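Local structure of transcriptional regulator (Vibrio vulnificus, 4IVN) at residues A73-L78 / G230-G235; F38-D43 / S184-E189; V9-N14 / D27-N32. The protein represses transcription of the nan operon for sialic acid catabolism, probably by binding its regulatory DNA, and binds N-acetylmannosamine 6-phosphate through its SIS domain. All coordinates share one frame; numbering follows the deposited sequence.

Contact 1 (A73-L78 / G230-G235); sequences ALAVDL and GPLTGG
Ala75, on helix 67-78, rests its methyl over the CB-CG-CD side of the Pro231 ring, its CB 3.8 Å from Pro231 CG and equally near CB and CD. The same methyl is 4.2 Å from Leu232 CD1, which also reaches to 4.0 Å from the carbonyl O of Ala75. Leu232 CG stands opposite the carbonyl carbon (chi1 -72°), and the extended chain carries CD1 up to the helix backbone. One residue further along the helix, Val76 takes a lesser part, its backbone N 4.4 Å from Leu232 CD1. The contact joins the rpiR-type helix-turn-helix domain to the SIS domain, whose 230-235 loop opens with a type I turn from Gly230 to Thr233. Thr233 OG1 accepts from Gly230 N at 2.9 Å, tying the turn's ends together beside the backbone bond from Thr233 N to Gly230 O. Gly230, Pro231 and Gly234 line the pocket of N-acetylmannosamine 6-phosphate, so the helix packs directly on a sugar-binding loop. Val76 and Leu232 both pack against Gln266 of the second subunit.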
loop_
_atom_site.group_PDB
_atom_site.type_symbol
_atom_site.label_atom_id
_atom_site.label_comp_id
_atom_site.label_asym_id
_atom_site.label_seq_id
_atom_site.Cartn_x
_atom_site.Cartn_y
_atom_site.Cartn_z
ATOM N N ALA A 73 1.421 7.111 26.715
ATOM C CA ALA A 73 1.693 8.322 27.552
ATOM C C ALA A 73 3.134 8.738 27.413
ATOM O O ALA A 73 3.474 9.960 27.412
ATOM C CB ALA A 73 1.399 8.050 29.015
ATOM N N LEU A 74 4.006 7.742 27.358
ATOM C CA LEU A 74 5.411 8.074 27.217
ATOM C C LEU A 74 5.646 8.948 25.978
ATOM O O LEU A 74 6.326 10.021 26.055
ATOM C CB LEU A 74 6.266 6.798 27.177
ATOM C CG LEU A 74 7.748 7.055 26.889
ATOM C CD1 LEU A 74 8.402 7.907 28.026
ATOM C CD2 LEU A 74 8.513 5.757 26.768
ATOM N N ALA A 75 5.095 8.507 24.828
ATOM C CA ALA A 75 5.384 9.190 23.548
ATOM C C ALA A 75 4.792 10.610 23.601
ATOM O O ALA A 75 5.389 11.567 23.127
ATOM C CB ALA A 75 4.846 8.365 22.324
ATOM N N VAL A 76 3.613 10.740 24.207
ATOM C CA VAL A 76 2.951 12.036 24.320
ATOM C C VAL A 76 3.785 12.928 25.238
ATOM O O VAL A 76 3.984 14.110 24.906
ATOM C CB VAL A 76 1.522 11.902 24.854
ATOM C CG1 VAL A 76 0.897 13.282 25.159
ATOM C CG2 VAL A 76 0.667 11.167 23.830
ATOM N N ASP A 77 4.335 12.346 26.329
ATOM C CA ASP A 77 5.103 13.098 27.332
ATOM C C ASP A 77 6.411 13.609 26.670
ATOM O O ASP A 77 6.784 14.808 26.814
ATOM C CB ASP A 77 5.373 12.229 28.575
ATOM C CG ASP A 77 5.687 13.039 29.840
ATOM O OD1 ASP A 77 5.130 14.169 30.024
ATOM O OD2 ASP A 77 6.494 12.515 30.675
ATOM N N LEU A 78 7.070 12.753 25.892
ATOM C CA LEU A 78 8.276 13.157 25.149
ATOM C C LEU A 78 7.994 14.258 24.131
ATOM O O LEU A 78 8.830 15.116 23.875
ATOM C CB LEU A 78 8.895 11.941 24.461
ATOM C CG LEU A 78 9.654 10.967 25.394
ATOM C CD1 LEU A 78 10.132 9.749 24.636
ATOM C CD2 LEU A 78 10.834 11.647 26.060
ATOM N N GLY A 230 5.863 3.627 16.474
ATOM C CA GLY A 230 5.693 4.042 17.898
ATOM C C GLY A 230 4.235 4.485 18.017
ATOM O O GLY A 230 3.516 4.498 16.993
ATOM N N PRO A 231 3.808 4.899 19.223
ATOM C CA PRO A 231 2.433 5.206 19.488
ATOM C C PRO A 231 1.912 6.304 18.574
ATOM O O PRO A 231 0.704 6.353 18.333
ATOM C CB PRO A 231 2.465 5.699 20.966
ATOM C CG PRO A 231 3.612 4.858 21.578
ATOM C CD PRO A 231 4.635 5.069 20.448
ATOM N N LEU A 232 2.779 7.220 18.150
ATOM C CA LEU A 232 2.336 8.370 17.385
ATOM C C LEU A 232 2.767 8.265 15.894
ATOM O O LEU A 232 2.492 9.201 15.118
ATOM C CB LEU A 232 2.953 9.650 17.953
ATOM C CG LEU A 232 2.409 10.121 19.297
ATOM C CD1 LEU A 232 3.210 11.319 19.834
ATOM C CD2 LEU A 232 0.940 10.472 19.076
ATOM N N THR A 233 3.481 7.188 15.523
ATOM C CA THR A 233 3.816 6.963 14.105
ATOM C C THR A 233 3.205 5.700 13.471
ATOM O O THR A 233 3.766 5.078 12.593
ATOM C CB THR A 233 5.381 7.008 13.999
ATOM O OG1 THR A 233 5.886 5.985 14.834
ATOM C CG2 THR A 233 5.959 8.353 14.550
ATOM N N GLY A 234 1.976 5.302 13.843
ATOM C CA GLY A 234 1.489 4.114 13.207
ATOM C C GLY A 234 1.177 4.509 11.774
ATOM O O GLY A 234 0.817 5.657 11.514
ATOM N N GLY A 235 1.322 3.577 10.858
ATOM C CA GLY A 235 0.944 3.906 9.476
ATOM C C GLY A 235 1.903 4.741 8.663
ATOM O O GLY A 235 1.620 4.903 7.477
#

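Contact 2 (F38-D43 / S184-E189)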
loop_
_atom_site.group_PDB
_atom_site.type_symbol
_atom_site.label_atom_id
_atom_site.label_comp_id
_atom_site.label_asym_id
_atom_site.label_seq_id
_atom_site.Cartn_x
_atom_site.Cartn_y
_atom_site.Cartn_z
ATOM N N PHE A 38 9.503 2.916 20.724
ATOM C CA PHE A 38 9.486 2.008 19.570
ATOM C C PHE A 38 9.688 0.552 19.971
ATOM O O PHE A 38 9.831 -0.270 19.080
ATOM C CB PHE A 38 10.494 2.446 18.483
ATOM C CG PHE A 38 10.442 3.918 18.180
ATOM C CD1 PHE A 38 9.374 4.469 17.475
ATOM C CD2 PHE A 38 11.486 4.764 18.580
ATOM C CE1 PHE A 38 9.311 5.847 17.206
ATOM C CE2 PHE A 38 11.433 6.126 18.321
ATOM C CZ PHE A 38 10.327 6.674 17.644
ATOM N N GLN A 39 9.631 0.231 21.293
ATOM C CA GLN A 39 9.865 -1.144 21.736
ATOM C C GLN A 39 8.533 -1.766 22.086
ATOM O O GLN A 39 7.658 -1.065 22.573
ATOM C CB GLN A 39 10.749 -1.174 23.015
ATOM C CG GLN A 39 12.197 -0.749 22.729
ATOM C CD GLN A 39 13.139 -0.916 23.929
ATOM O OE1 GLN A 39 12.888 -1.718 24.831
ATOM N NE2 GLN A 39 14.237 -0.175 23.914
ATOM N N THR A 40 8.453 -3.065 21.879
ATOM C CA THR A 40 7.331 -3.876 22.291
ATOM C C THR A 40 7.513 -4.313 23.732
ATOM O O THR A 40 8.593 -4.137 24.304
ATOM C CB THR A 40 7.183 -5.128 21.401
ATOM O OG1 THR A 40 8.287 -6.030 21.628
ATOM C CG2 THR A 40 7.104 -4.694 19.939
ATOM N N ILE A 41 6.466 -4.877 24.337
ATOM C CA ILE A 41 6.653 -5.347 25.732
ATOM C C ILE A 41 7.770 -6.385 25.724
ATOM O O ILE A 41 8.585 -6.445 26.692
ATOM C CB ILE A 41 5.344 -5.864 26.344
ATOM C CG1 ILE A 41 5.549 -6.186 27.818
ATOM C CG2 ILE A 41 4.712 -6.936 25.444
ATOM C CD1 ILE A 41 4.215 -6.439 28.490
ATOM N N THR A 42 7.846 -7.151 24.610
ATOM C CA THR A 42 8.797 -8.308 24.459
ATOM C C THR A 42 10.232 -7.750 24.418
ATOM O O THR A 42 11.126 -8.257 25.089
ATOM C CB THR A 42 8.508 -9.200 23.208
ATOM O OG1 THR A 42 7.092 -9.371 23.048
ATOM C CG2 THR A 42 9.158 -10.575 23.279
ATOM N N ASP A 43 10.420 -6.626 23.750
ATOM C CA ASP A 43 11.763 -5.945 23.774
ATOM C C ASP A 43 12.130 -5.383 25.123
ATOM O O ASP A 43 13.261 -5.578 25.601
ATOM C CB ASP A 43 11.768 -4.705 22.855
ATOM C CG ASP A 43 11.773 -5.068 21.376
ATOM O OD1 ASP A 43 12.507 -6.000 20.959
ATOM O OD2 ASP A 43 11.067 -4.355 20.625
ATOM N N SER A 184 3.699 -3.902 14.789
ATOM C CA SER A 184 4.030 -4.070 16.171
ATOM C C SER A 184 4.066 -5.517 16.654
ATOM O O SER A 184 4.543 -5.753 17.787
ATOM C CB SER A 184 3.022 -3.316 17.050
ATOM O OG SER A 184 1.745 -4.010 16.993
ATOM N N GLY A 185 3.436 -6.428 15.910
ATOM C CA GLY A 185 3.082 -7.755 16.436
ATOM C C GLY A 185 2.417 -7.699 17.793
ATOM O O GLY A 185 2.569 -8.648 18.572
ATOM N N SER A 186 1.667 -6.619 18.090
ATOM C CA SER A 186 1.072 -6.453 19.428
ATOM C C SER A 186 -0.409 -6.124 19.346
ATOM O O SER A 186 -0.986 -5.749 20.350
ATOM C CB SER A 186 1.835 -5.402 20.271
ATOM O OG SER A 186 3.306 -5.637 20.314
ATOM N N THR A 187 -1.022 -6.265 18.178
ATOM C CA THR A 187 -2.455 -5.958 18.022
ATOM C C THR A 187 -3.318 -7.139 18.443
ATOM O O THR A 187 -3.214 -8.220 17.926
ATOM C CB THR A 187 -2.772 -5.556 16.568
ATOM O OG1 THR A 187 -2.009 -4.367 16.275
ATOM C CG2 THR A 187 -4.259 -5.198 16.447
ATOM N N LYS A 188 -4.195 -6.927 19.405
ATOM C CA LYS A 188 -4.767 -8.029 20.116
ATOM C C LYS A 188 -5.538 -9.059 19.230
ATOM O O LYS A 188 -5.293 -10.290 19.330
ATOM C CB LYS A 188 -5.660 -7.429 21.186
ATOM C CG LYS A 188 -5.934 -8.286 22.399
ATOM C CD LYS A 188 -7.288 -8.873 22.192
ATOM C CE LYS A 188 -8.100 -8.923 23.480
ATOM N NZ LYS A 188 -9.208 -9.903 23.147
ATOM N N GLU A 189 -6.484 -8.576 18.418
ATOM C CA GLU A 189 -7.305 -9.494 17.646
ATOM C C GLU A 189 -6.496 -10.096 16.471
ATOM O O GLU A 189 -6.717 -11.245 16.027
ATOM C CB GLU A 189 -8.681 -8.870 17.226
ATOM C CG GLU A 189 -9.512 -8.631 18.481
ATOM C CD GLU A 189 -10.986 -8.309 18.252
ATOM O OE1 GLU A 189 -11.735 -8.054 19.209
ATOM O OE2 GLU A 189 -11.448 -8.304 17.110
HETATM O O HOH W 1 4.074 -4.631 22.823
#
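The N-terminal cap of helix 41-48, in the helix-turn-helix domain, here meets the serine-rich loop of the SIS domain that helps bind the sugar phosphate. Thr40 makes the direct contact through its methyl: CG2 lies 3.5 Å from the carbonyl O of Ser184 and 3.9 Å from Ser186 OG. A chi1 of 68° places OG1 between the backbone N and the carbonyl carbon, which turns the hydroxyl back to the cap while CG2 faces the loop. There OG1 accepts from Asp43 N at 3.1 Å, and Thr40 N donates to Asp43 OD2 in a nearly straight bond (171°), completing a capping box; the same OG1 is also bonded to His212 O. The loop is braced in its own way. Ser184 OG accepts from Ser186 N at 2.8 Å, an ST turn, and Ser186 OG donates to Ser184 O from above the carbonyl plane, also at 2.8 Å. No direct hydrogen bond links the segments, but one water does: it accepts from Ile41 N and donates to Ser186 OG, 2.8 Å from each. Ser186 OG thus gives one hydrogen bond within the loop and receives another from the bridging water. Ser184 N and Thr187 OG1 bind the ligand itself, so the water and the methyl contact lie one shell behind the sugar site. The cap faces a loop that follows strand 176-181 of the parallel sheet and leads into helix 188-199; Pro214 packs on both Thr42 and Ser186, while Ile41 leans on helix 52-61 and Met276 of the second subunit packs against Thr187 and Lys188.

Contact 3 (V9-N14 / D27-N32)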
loop_
_atom_site.group_PDB
_atom_site.type_symbol
_atom_site.label_atom_id
_atom_site.label_comp_id
_atom_site.label_asym_id
_atom_site.label_seq_id
_atom_site.Cartn_x
_atom_site.Cartn_y
_atom_site.Cartn_z
ATOM N N VAL A 9 8.575 12.550 34.966
ATOM C CA VAL A 9 8.760 13.069 36.336
ATOM C C VAL A 9 8.180 12.085 37.364
ATOM O O VAL A 9 8.816 11.838 38.396
ATOM C CB VAL A 9 8.140 14.486 36.569
ATOM C CG1 VAL A 9 8.324 14.944 38.057
ATOM C CG2 VAL A 9 8.697 15.479 35.543
ATOM N N ARG A 10 6.994 11.520 37.089
ATOM C CA ARG A 10 6.366 10.631 38.060
ATOM C C ARG A 10 7.199 9.407 38.230
ATOM O O ARG A 10 7.357 8.946 39.371
ATOM C CB ARG A 10 4.887 10.360 37.795
ATOM C CG ARG A 10 4.020 11.601 38.040
ATOM C CD ARG A 10 2.534 11.290 38.164
ATOM N NE ARG A 10 2.106 10.440 37.058
ATOM C CZ ARG A 10 2.200 9.106 37.056
ATOM N NH1 ARG A 10 2.687 8.453 38.109
ATOM N NH2 ARG A 10 1.816 8.425 35.992
ATOM N N LEU A 11 7.827 8.946 37.136
ATOM C CA LEU A 11 8.668 7.726 37.178
ATOM C C LEU A 11 9.845 7.963 38.120
ATOM O O LEU A 11 10.096 7.184 39.058
ATOM C CB LEU A 11 9.152 7.304 35.782
ATOM C CG LEU A 11 9.757 5.909 35.456
ATOM C CD1 LEU A 11 9.052 4.706 36.081
ATOM C CD2 LEU A 11 9.835 5.718 33.940
ATOM N N ARG A 12 10.570 9.027 37.841
ATOM C CA ARG A 12 11.637 9.496 38.719
ATOM C C ARG A 12 11.308 9.529 40.240
ATOM O O ARG A 12 11.991 8.889 41.054
ATOM C CB ARG A 12 12.066 10.889 38.264
ATOM C CG ARG A 12 13.192 10.882 37.265
ATOM C CD ARG A 12 14.468 10.386 37.930
ATOM N NE ARG A 12 14.452 10.558 39.384
ATOM C CZ ARG A 12 15.502 10.347 40.183
ATOM N NH1 ARG A 12 16.670 9.966 39.674
ATOM N NH2 ARG A 12 15.392 10.529 41.496
ATOM N N SER A 13 10.285 10.298 40.609
ATOM C CA SER A 13 10.029 10.566 42.013
ATOM C C SER A 13 9.307 9.394 42.653
ATOM O O SER A 13 9.693 8.962 43.727
ATOM C CB SER A 13 9.316 11.917 42.249
ATOM O OG SER A 13 8.217 12.119 41.378
ATOM N N ASN A 14 8.312 8.827 41.979
ATOM C CA ASN A 14 7.538 7.749 42.610
ATOM C C ASN A 14 8.255 6.394 42.565
ATOM O O ASN A 14 7.626 5.345 42.809
ATOM C CB ASN A 14 6.091 7.611 42.056
ATOM C CG ASN A 14 5.458 8.942 41.662
ATOM O OD1 ASN A 14 5.897 10.034 42.065
ATOM N ND2 ASN A 14 4.413 8.850 40.841
ATOM N N ASP A 27 14.689 2.331 35.665
ATOM C CA ASP A 27 15.988 2.974 35.289
ATOM C C ASP A 27 16.304 2.908 33.789
ATOM O O ASP A 27 16.797 3.908 33.194
ATOM C CB ASP A 27 17.168 2.378 36.052
ATOM C CG ASP A 27 17.342 2.980 37.427
ATOM O OD1 ASP A 27 16.918 4.132 37.636
ATOM O OD2 ASP A 27 17.923 2.316 38.316
ATOM N N TYR A 28 16.073 1.733 33.212
ATOM C CA TYR A 28 16.237 1.547 31.770
ATOM C C TYR A 28 15.327 2.516 31.006
ATOM O O TYR A 28 15.761 3.137 30.043
ATOM C CB TYR A 28 16.002 0.095 31.326
ATOM C CG TYR A 28 16.169 -0.131 29.841
ATOM C CD1 TYR A 28 17.363 -0.641 29.313
ATOM C CD2 TYR A 28 15.110 0.139 28.931
ATOM C CE1 TYR A 28 17.519 -0.832 27.920
ATOM C CE2 TYR A 28 15.267 -0.070 27.557
ATOM C CZ TYR A 28 16.471 -0.555 27.064
ATOM O OH TYR A 28 16.611 -0.726 25.703
ATOM N N ILE A 29 14.076 2.671 31.430
ATOM C CA ILE A 29 13.191 3.557 30.723
ATOM C C ILE A 29 13.631 5.019 30.843
ATOM O O ILE A 29 13.576 5.771 29.852
ATOM C CB ILE A 29 11.732 3.406 31.223
ATOM C CG1 ILE A 29 11.238 1.973 30.959
ATOM C CG2 ILE A 29 10.842 4.336 30.424
ATOM C CD1 ILE A 29 9.935 1.565 31.661
ATOM N N LEU A 30 14.001 5.439 32.055
ATOM C CA LEU A 30 14.401 6.827 32.334
ATOM C C LEU A 30 15.622 7.192 31.482
ATOM O O LEU A 30 15.806 8.375 31.121
ATOM C CB LEU A 30 14.731 7.052 33.839
ATOM C CG LEU A 30 13.561 7.273 34.812
ATOM C CD1 LEU A 30 13.994 7.138 36.305
ATOM C CD2 LEU A 30 12.892 8.612 34.535
ATOM N N GLU A 31 16.460 6.188 31.193
ATOM C CA GLU A 31 17.666 6.400 30.408
ATOM C C GLU A 31 17.491 6.240 28.936
ATOM O O GLU A 31 18.326 6.728 28.199
ATOM C CB GLU A 31 18.849 5.554 30.888
ATOM C CG GLU A 31 19.290 5.969 32.279
ATOM C CD GLU A 31 19.894 4.847 33.109
ATOM O OE1 GLU A 31 20.663 4.023 32.575
ATOM O OE2 GLU A 31 19.617 4.821 34.322
ATOM N N ASN A 32 16.427 5.570 28.497
ATOM C CA ASN A 32 16.315 5.162 27.070
ATOM C C ASN A 32 15.013 5.568 26.442
ATOM O O ASN A 32 14.533 4.946 25.481
ATOM C CB ASN A 32 16.494 3.644 26.942
ATOM C CG ASN A 32 17.868 3.213 27.332
ATOM O OD1 ASN A 32 18.804 3.438 26.596
ATOM N ND2 ASN A 32 18.008 2.618 28.514
#
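Leu30 pushes its branched end between Leu11 and Arg12, where helix 20-36 packs on helix 7-13. The short segments run roughly antiparallel, at 139°, with their axes 10.4 Å apart at closest approach. Leu11 holds CG opposite its backbone N (chi1 -165°), which directs its branched end at the second helix. The two leucines slide past each other in opposite directions, meeting at their branch points, Leu11 CG to Leu30 CG, at 4.1 Å. Beyond that point Leu11 CD2 continues to Ile29, crossing that side chain at about a right angle and touching CG2 at 3.9 Å. It is thus the gamma methyl branch of Ile29, rather than its CG1 arm, that receives the leucine.

Arg12 closes the other flank. Its chi1 of -91°, away from a staggered value, and a bend at chi2 lay the methylenes along Leu30: CG is 3.6 Å from Leu30 CD2, and CD is 3.7 Å from Leu30 CD1. The further bend at chi3 only redirects the guanidinium. The arginine therefore packs through its aliphatic stem, crossing the leucine nearly at right angles. Its guanidinium stays apart from Asp27, NH1 lying 6.2 Å from OD1. Met62 covers Leu11 from a loop, Met15 touches Leu30, and Leu44 of helix 41-48 packs on Ile29, so Leu11 and Ile29 belong to the hydrophobic interior of the helical N-terminal domain, while Leu30 and Arg12 lie toward its surface. With no hydrogen bond between the segments, their cohesion is apolar, grading from buried Leu11 and Ile29 to the exposed Arg12; the Arg12-Asp27 pair would probably add no more than a weak long-range attraction.

Overall arrangement
Contact 3 closes first along the chain, wholly within the N-terminal helical domain, whereas contacts 1 and 2 both span from that domain to the SIS domain and interleave in sequence. The centres of contacts 1 and 2 lie 13 Å apart, and they touch where Gly230 CA meets Phe38 CD1 at 3.7 Å. Contact 3 lies farther out, its centre 17 Å from contact 1 and 21 Å from contact 2, but Tyr28 OH and Gln39 NE2 probably share a hydrogen bond between helix 20-36 and the segment leading into helix 41-48. Both interdomain contacts include sugar-pocket residues and touch the second subunit, an arrangement consistent with ligand binding being sensed by the DNA-binding domain.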